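Local coordinates for cytochrome P450 (Zobellia galactanivorans, PDB 6G5O), which is a bacterial haem protein of the cytochrome P450 superfamily, holding protoporphyrin IX with its iron in a largely helical fold, at residues A[46-59]-A[269-281]. Residues are numbered along the deposited sequence; the frame is centred on the assembly and turned at random.
Sequences KTFQSGAVPGRIVI and QMGRVVTEDTHVC. With HEM (protoporphyrin IX containing Fe), chain C.
The edge of the mixed β-sheet of this P450 fold, where short strand 48-49 pairs antiparallel with strand 270-274, lies beside a haem propionate. Q49 and V273 form the hydrogen-bonded pair: Q49 N reaches V273 O at 3.0 Å, and V273 N returns a nearly straight bond (170°) to Q49 O. Past the strand end, T275 N bonds T47 O, while the T275 hydroxyl OG1, set between its backbone N and carbonyl carbon (chi1 62°), donates to K46 O at 2.7 Å.

V273 and V274, branched at CB, put short methyls on the two faces of the sheet. F48 lays its ring edge against V274 CG2, with T47 CG2 over the centre of one ring face. On the side of Q49, V273 CG2 touches A52 CB and sits over one face of the R56 guanidinium, 3.6 Å from R56 NH1; R56 NE forms a salt bridge with D27 and NH2 a hydrogen bond with D288 O. G271, lacking a side chain, lets I57 O come close enough for a weak bond from G271 N.

R272 bends at chi2 (-77°), and its long side chain carries the guanidinium to the haem propionate. S50 OG lies over one face of the guanidinium without bonding, and a water links R272 NE to F48 O. R272 NH1 is shared between G271 O and HEM O1A, whereas R272 NH2 points almost straight at HEM O2A, 2.9 Å away.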
loop_
_atom_site.group_PDB
_atom_site.type_symbol
_atom_site.label_atom_id
_atom_site.label_comp_id
_atom_site.label_asym_id
_atom_site.label_seq_id
_atom_site.Cartn_x
_atom_site.Cartn_y
_atom_site.Cartn_z
ATOM N N LYS A 46 10.952 -15.362 13.909
ATOM C CA LYS A 46 11.514 -15.660 15.237
ATOM C C LYS A 46 12.568 -14.638 15.646
ATOM O O LYS A 46 12.487 -14.030 16.729
ATOM C CB LYS A 46 12.080 -17.064 15.283
ATOM C CG LYS A 46 10.987 -18.102 15.526
ATOM C CD LYS A 46 11.516 -19.319 16.269
ATOM C CE LYS A 46 11.982 -20.377 15.290
ATOM N NZ LYS A 46 10.829 -21.213 14.851
ATOM N N THR A 47 13.524 -14.397 14.756
ATOM C CA THR A 47 14.533 -13.373 15.001
ATOM C C THR A 47 13.987 -11.954 14.768
ATOM O O THR A 47 14.266 -11.051 15.549
ATOM C CB THR A 47 15.752 -13.606 14.121
ATOM O OG1 THR A 47 16.241 -14.943 14.300
ATOM C CG2 THR A 47 16.833 -12.603 14.427
ATOM N N PHE A 48 13.213 -11.756 13.699
ATOM C CA PHE A 48 12.668 -10.419 13.369
ATOM C C PHE A 48 11.122 -10.410 13.495
ATOM O O PHE A 48 10.380 -10.751 12.534
ATOM C CB PHE A 48 13.124 -10.008 11.953
ATOM C CG PHE A 48 14.610 -10.121 11.732
ATOM C CD1 PHE A 48 15.474 -9.149 12.242
ATOM C CD2 PHE A 48 15.145 -11.181 11.008
ATOM C CE1 PHE A 48 16.842 -9.251 12.047
ATOM C CE2 PHE A 48 16.510 -11.286 10.789
ATOM C CZ PHE A 48 17.361 -10.325 11.318
ATOM N N GLN A 49 10.650 -10.040 14.690
ATOM C CA GLN A 49 9.261 -10.253 15.060
ATOM C C GLN A 49 8.358 -9.083 14.680
ATOM O O GLN A 49 8.833 -7.938 14.585
ATOM C CB GLN A 49 9.150 -10.580 16.549
ATOM C CG GLN A 49 8.804 -9.420 17.461
ATOM C CD GLN A 49 8.784 -9.837 18.943
ATOM O OE1 GLN A 49 8.541 -11.002 19.299
ATOM N NE2 GLN A 49 9.066 -8.889 19.798
ATOM N N SER A 50 7.072 -9.380 14.439
ATOM C CA SER A 50 6.042 -8.340 14.241
ATOM C C SER A 50 5.157 -8.149 15.484
ATOM O O SER A 50 4.498 -7.102 15.644
ATOM C CB SER A 50 5.157 -8.653 13.012
ATOM O OG SER A 50 5.938 -8.697 11.839
ATOM N N GLY A 51 5.187 -9.140 16.368
ATOM C CA GLY A 51 4.362 -9.143 17.578
ATOM C C GLY A 51 4.879 -8.263 18.702
ATOM O O GLY A 51 5.015 -8.718 19.815
ATOM N N ALA A 52 5.140 -6.993 18.406
ATOM C CA ALA A 52 5.701 -6.083 19.370
ATOM C C ALA A 52 4.615 -5.237 20.068
ATOM O O ALA A 52 3.432 -5.395 19.829
ATOM C CB ALA A 52 6.708 -5.174 18.677
ATOM N N VAL A 53 5.040 -4.345 20.945
ATOM C CA VAL A 53 4.194 -3.330 21.491
ATOM C C VAL A 53 3.538 -2.582 20.341
ATOM O O VAL A 53 4.214 -2.147 19.408
ATOM C CB VAL A 53 5.001 -2.386 22.442
ATOM C CG1 VAL A 53 4.306 -1.050 22.676
ATOM C CG2 VAL A 53 5.234 -3.096 23.778
ATOM N N PRO A 54 2.206 -2.440 20.394
ATOM C CA PRO A 54 1.503 -1.875 19.249
ATOM C C PRO A 54 2.085 -0.560 18.824
ATOM O O PRO A 54 2.359 0.277 19.667
ATOM C CB PRO A 54 0.082 -1.706 19.773
ATOM C CG PRO A 54 -0.062 -2.858 20.737
ATOM C CD PRO A 54 1.267 -2.951 21.420
ATOM N N GLY A 55 2.287 -0.395 17.516
ATOM C CA GLY A 55 2.853 0.836 16.969
ATOM C C GLY A 55 4.345 0.791 16.741
ATOM O O GLY A 55 4.901 1.603 15.983
ATOM N N ARG A 56 5.015 -0.146 17.375
ATOM C CA ARG A 56 6.466 -0.102 17.361
ATOM C C ARG A 56 7.109 -0.439 16.020
ATOM O O ARG A 56 8.131 0.157 15.675
ATOM C CB ARG A 56 7.056 -1.000 18.432
ATOM C CG ARG A 56 8.369 -0.431 18.940
ATOM C CD ARG A 56 9.059 -1.321 19.962
ATOM N NE ARG A 56 10.479 -0.963 19.976
ATOM C CZ ARG A 56 11.474 -1.745 20.375
ATOM N NH1 ARG A 56 11.264 -2.979 20.851
ATOM N NH2 ARG A 56 12.709 -1.263 20.309
ATOM N N ILE A 57 6.538 -1.384 15.271
ATOM C CA ILE A 57 7.166 -1.813 14.019
ATOM C C ILE A 57 6.937 -0.822 12.872
ATOM O O ILE A 57 7.509 -0.979 11.818
ATOM C CB ILE A 57 6.764 -3.232 13.574
ATOM C CG1 ILE A 57 5.294 -3.293 13.131
ATOM C CG2 ILE A 57 7.077 -4.240 14.658
ATOM C CD1 ILE A 57 4.742 -4.710 12.973
ATOM N N VAL A 58 6.115 0.202 13.066
ATOM C CA VAL A 58 5.907 1.194 12.013
ATOM C C VAL A 58 7.030 2.236 12.084
ATOM O O VAL A 58 7.705 2.387 13.135
ATOM C CB VAL A 58 4.532 1.877 12.142
ATOM C CG1 VAL A 58 4.217 2.762 10.929
ATOM C CG2 VAL A 58 3.445 0.827 12.320
ATOM N N ILE A 59 7.226 2.943 10.961
ATOM C CA ILE A 59 8.216 3.994 10.837
ATOM C C ILE A 59 7.625 5.195 10.089
ATOM O O ILE A 59 7.380 5.113 8.860
ATOM C CB ILE A 59 9.472 3.488 10.114
ATOM C CG1 ILE A 59 10.113 2.345 10.904
ATOM C CG2 ILE A 59 10.480 4.625 9.945
ATOM C CD1 ILE A 59 11.140 1.557 10.123
ATOM N N GLN A 269 8.925 0.935 3.405
ATOM C CA GLN A 269 9.617 0.048 4.360
ATOM C C GLN A 269 8.703 -0.268 5.520
ATOM O O GLN A 269 7.702 0.380 5.719
ATOM C CB GLN A 269 10.910 0.707 4.907
ATOM C CG GLN A 269 10.667 1.982 5.716
ATOM C CD GLN A 269 11.928 2.611 6.321
ATOM O OE1 GLN A 269 13.012 2.011 6.350
ATOM N NE2 GLN A 269 11.775 3.831 6.831
ATOM N N MET A 270 9.073 -1.278 6.270
ATOM C CA MET A 270 8.344 -1.641 7.451
ATOM C C MET A 270 9.299 -2.232 8.471
ATOM O O MET A 270 10.189 -3.006 8.131
ATOM C CB MET A 270 7.238 -2.657 7.124
ATOM C CG MET A 270 6.277 -2.889 8.300
ATOM S SD MET A 270 5.524 -1.368 8.960
ATOM C CE MET A 270 4.540 -0.826 7.548
ATOM N N GLY A 271 9.105 -1.891 9.732
ATOM C CA GLY A 271 10.002 -2.383 10.742
ATOM C C GLY A 271 9.715 -3.778 11.211
ATOM O O GLY A 271 8.633 -4.322 10.966
ATOM N N ARG A 272 10.707 -4.333 11.914
ATOM C CA ARG A 272 10.574 -5.500 12.766
ATOM C C ARG A 272 11.404 -5.232 14.055
ATOM O O ARG A 272 12.280 -4.355 14.078
ATOM C CB ARG A 272 11.134 -6.726 12.072
ATOM C CG ARG A 272 10.464 -7.119 10.769
ATOM C CD ARG A 272 9.136 -7.809 11.027
ATOM N NE ARG A 272 8.537 -8.442 9.841
ATOM C CZ ARG A 272 7.726 -7.822 8.975
ATOM N NH1 ARG A 272 7.443 -6.521 9.085
ATOM N NH2 ARG A 272 7.209 -8.517 7.965
ATOM N N VAL A 273 11.149 -6.001 15.101
ATOM C CA VAL A 273 11.923 -5.909 16.342
ATOM C C VAL A 273 12.836 -7.128 16.448
ATOM O O VAL A 273 12.383 -8.272 16.320
ATOM C CB VAL A 273 10.976 -5.803 17.563
ATOM C CG1 VAL A 273 11.669 -6.216 18.873
ATOM C CG2 VAL A 273 10.409 -4.391 17.632
ATOM N N VAL A 274 14.118 -6.876 16.680
ATOM C CA VAL A 274 15.128 -7.958 16.781
ATOM C C VAL A 274 15.020 -8.638 18.165
ATOM O O VAL A 274 14.921 -7.963 19.169
ATOM C CB VAL A 274 16.562 -7.401 16.579
ATOM C CG1 VAL A 274 17.574 -8.535 16.591
ATOM C CG2 VAL A 274 16.671 -6.607 15.283
ATOM N N THR A 275 14.985 -9.958 18.209
ATOM C CA THR A 275 14.670 -10.638 19.457
ATOM C C THR A 275 15.903 -11.228 20.116
ATOM O O THR A 275 15.814 -11.789 21.206
ATOM C CB THR A 275 13.650 -11.790 19.244
ATOM O OG1 THR A 275 14.201 -12.784 18.375
ATOM C CG2 THR A 275 12.311 -11.263 18.664
ATOM N N GLU A 276 17.045 -11.154 19.438
ATOM C CA GLU A 276 18.280 -11.814 19.883
ATOM C C GLU A 276 19.432 -11.225 19.081
ATOM O O GLU A 276 19.219 -10.774 17.959
ATOM C CB GLU A 276 18.210 -13.342 19.683
ATOM C CG GLU A 276 18.144 -13.800 18.233
ATOM C CD GLU A 276 18.024 -15.316 18.064
ATOM O OE1 GLU A 276 18.250 -16.055 19.044
ATOM O OE2 GLU A 276 17.705 -15.790 16.942
ATOM N N ASP A 277 20.642 -11.222 19.643
ATOM C CA ASP A 277 21.823 -10.764 18.905
ATOM C C ASP A 277 22.060 -11.633 17.661
ATOM O O ASP A 277 22.069 -12.870 17.775
ATOM C CB ASP A 277 23.063 -10.811 19.802
ATOM C CG ASP A 277 22.971 -9.870 20.999
ATOM O OD1 ASP A 277 22.703 -8.666 20.817
ATOM O OD2 ASP A 277 23.190 -10.339 22.132
ATOM N N THR A 278 22.212 -10.990 16.501
ATOM C CA THR A 278 22.747 -11.640 15.285
ATOM C C THR A 278 23.372 -10.551 14.378
ATOM O O THR A 278 23.600 -9.406 14.807
ATOM C CB THR A 278 21.700 -12.472 14.457
ATOM O OG1 THR A 278 20.559 -11.666 14.141
ATOM C CG2 THR A 278 21.272 -13.757 15.161
ATOM N N HIS A 279 23.690 -10.946 13.139
ATOM C CA HIS A 279 24.296 -10.066 12.133
ATOM C C HIS A 279 23.516 -10.127 10.810
ATOM O O HIS A 279 22.886 -11.135 10.484
ATOM C CB HIS A 279 25.761 -10.481 11.848
ATOM C CG HIS A 279 26.586 -10.707 13.080
ATOM N ND1 HIS A 279 27.405 -9.735 13.620
ATOM C CD2 HIS A 279 26.701 -11.792 13.885
ATOM C CE1 HIS A 279 27.982 -10.210 14.709
ATOM N NE2 HIS A 279 27.579 -11.459 14.885
ATOM N N VAL A 280 23.574 -9.037 10.054
ATOM C CA VAL A 280 23.068 -8.998 8.684
ATOM C C VAL A 280 24.061 -8.177 7.867
ATOM O O VAL A 280 24.397 -7.047 8.242
ATOM C CB VAL A 280 21.691 -8.308 8.577
ATOM C CG1 VAL A 280 21.023 -8.648 7.249
ATOM C CG2 VAL A 280 20.782 -8.706 9.729
ATOM N N CYS A 281 24.519 -8.746 6.751
ATOM C CA CYS A 281 25.627 -8.181 5.982
ATOM C C CYS A 281 26.890 -8.010 6.833
ATOM O O CYS A 281 27.573 -6.982 6.691
ATOM C CB CYS A 281 25.241 -6.813 5.391
ATOM S SG CYS A 281 23.600 -6.747 4.657
HETATM C CHA HEM C . 0.550 -5.668 4.437
HETATM C CHB HEM C . 1.949 -2.897 0.736
HETATM C CHC HEM C . -2.644 -1.833 -0.247
HETATM C CHD HEM C . -3.986 -4.062 3.771
HETATM C C1A HEM C . 1.320 -5.021 3.495
HETATM C C2A HEM C . 2.740 -5.107 3.404
HETATM C C3A HEM C . 3.100 -4.350 2.378
HETATM C C4A HEM C . 1.949 -3.758 1.811
HETATM C CMA HEM C . 4.512 -4.183 1.924
HETATM C CAA HEM C . 3.710 -5.936 4.245
HETATM C CBA HEM C . 3.895 -5.285 5.606
HETATM C CGA HEM C . 4.770 -6.130 6.505
HETATM O O1A HEM C . 4.687 -5.984 7.721
HETATM O O2A HEM C . 5.564 -6.986 6.073
HETATM C C1B HEM C . 0.816 -2.371 0.150
HETATM C C2B HEM C . 0.872 -1.652 -1.061
HETATM C C3B HEM C . -0.429 -1.314 -1.355
HETATM C C4B HEM C . -1.255 -1.903 -0.254
HETATM C CMB HEM C . 2.110 -1.283 -1.821
HETATM C CAB HEM C . -1.050 -0.617 -2.478
HETATM C CBB HEM C . -0.453 -0.295 -3.609
HETATM C C1C HEM C . -3.430 -2.346 0.751
HETATM C C2C HEM C . -4.798 -2.119 0.894
HETATM C C3C HEM C . -5.181 -2.707 2.074
HETATM C C4C HEM C . -4.018 -3.312 2.616
HETATM C CMC HEM C . -5.692 -1.386 -0.056
HETATM C CAC HEM C . -6.527 -2.784 2.657
HETATM C CBC HEM C . -7.654 -2.270 2.176
HETATM C C1D HEM C . -2.837 -4.727 4.230
HETATM C C2D HEM C . -2.874 -5.623 5.400
HETATM C C3D HEM C . -1.630 -6.095 5.586
HETATM C C4D HEM C . -0.820 -5.436 4.555
HETATM C CMD HEM C . -4.105 -5.966 6.167
HETATM C CAD HEM C . -1.177 -7.059 6.667
HETATM C CBD HEM C . -1.065 -8.531 6.237
HETATM C CGD HEM C . -0.670 -9.419 7.433
HETATM O O1D HEM C . -0.216 -8.901 8.513
HETATM O O2D HEM C . -0.781 -10.693 7.402
HETATM N NA HEM C . 0.850 -4.144 2.531
HETATM N NB HEM C . -0.437 -2.486 0.593
HETATM N NC HEM C . -2.951 -3.040 1.805
HETATM N ND HEM C . -1.596 -4.668 3.773
HETATM FE FE HEM C . -1.028 -3.647 2.260
HETATM O O HOH W 1 10.283 -10.737 9.802
HETATM O O HOH W 2 -0.514 -1.772 3.394
#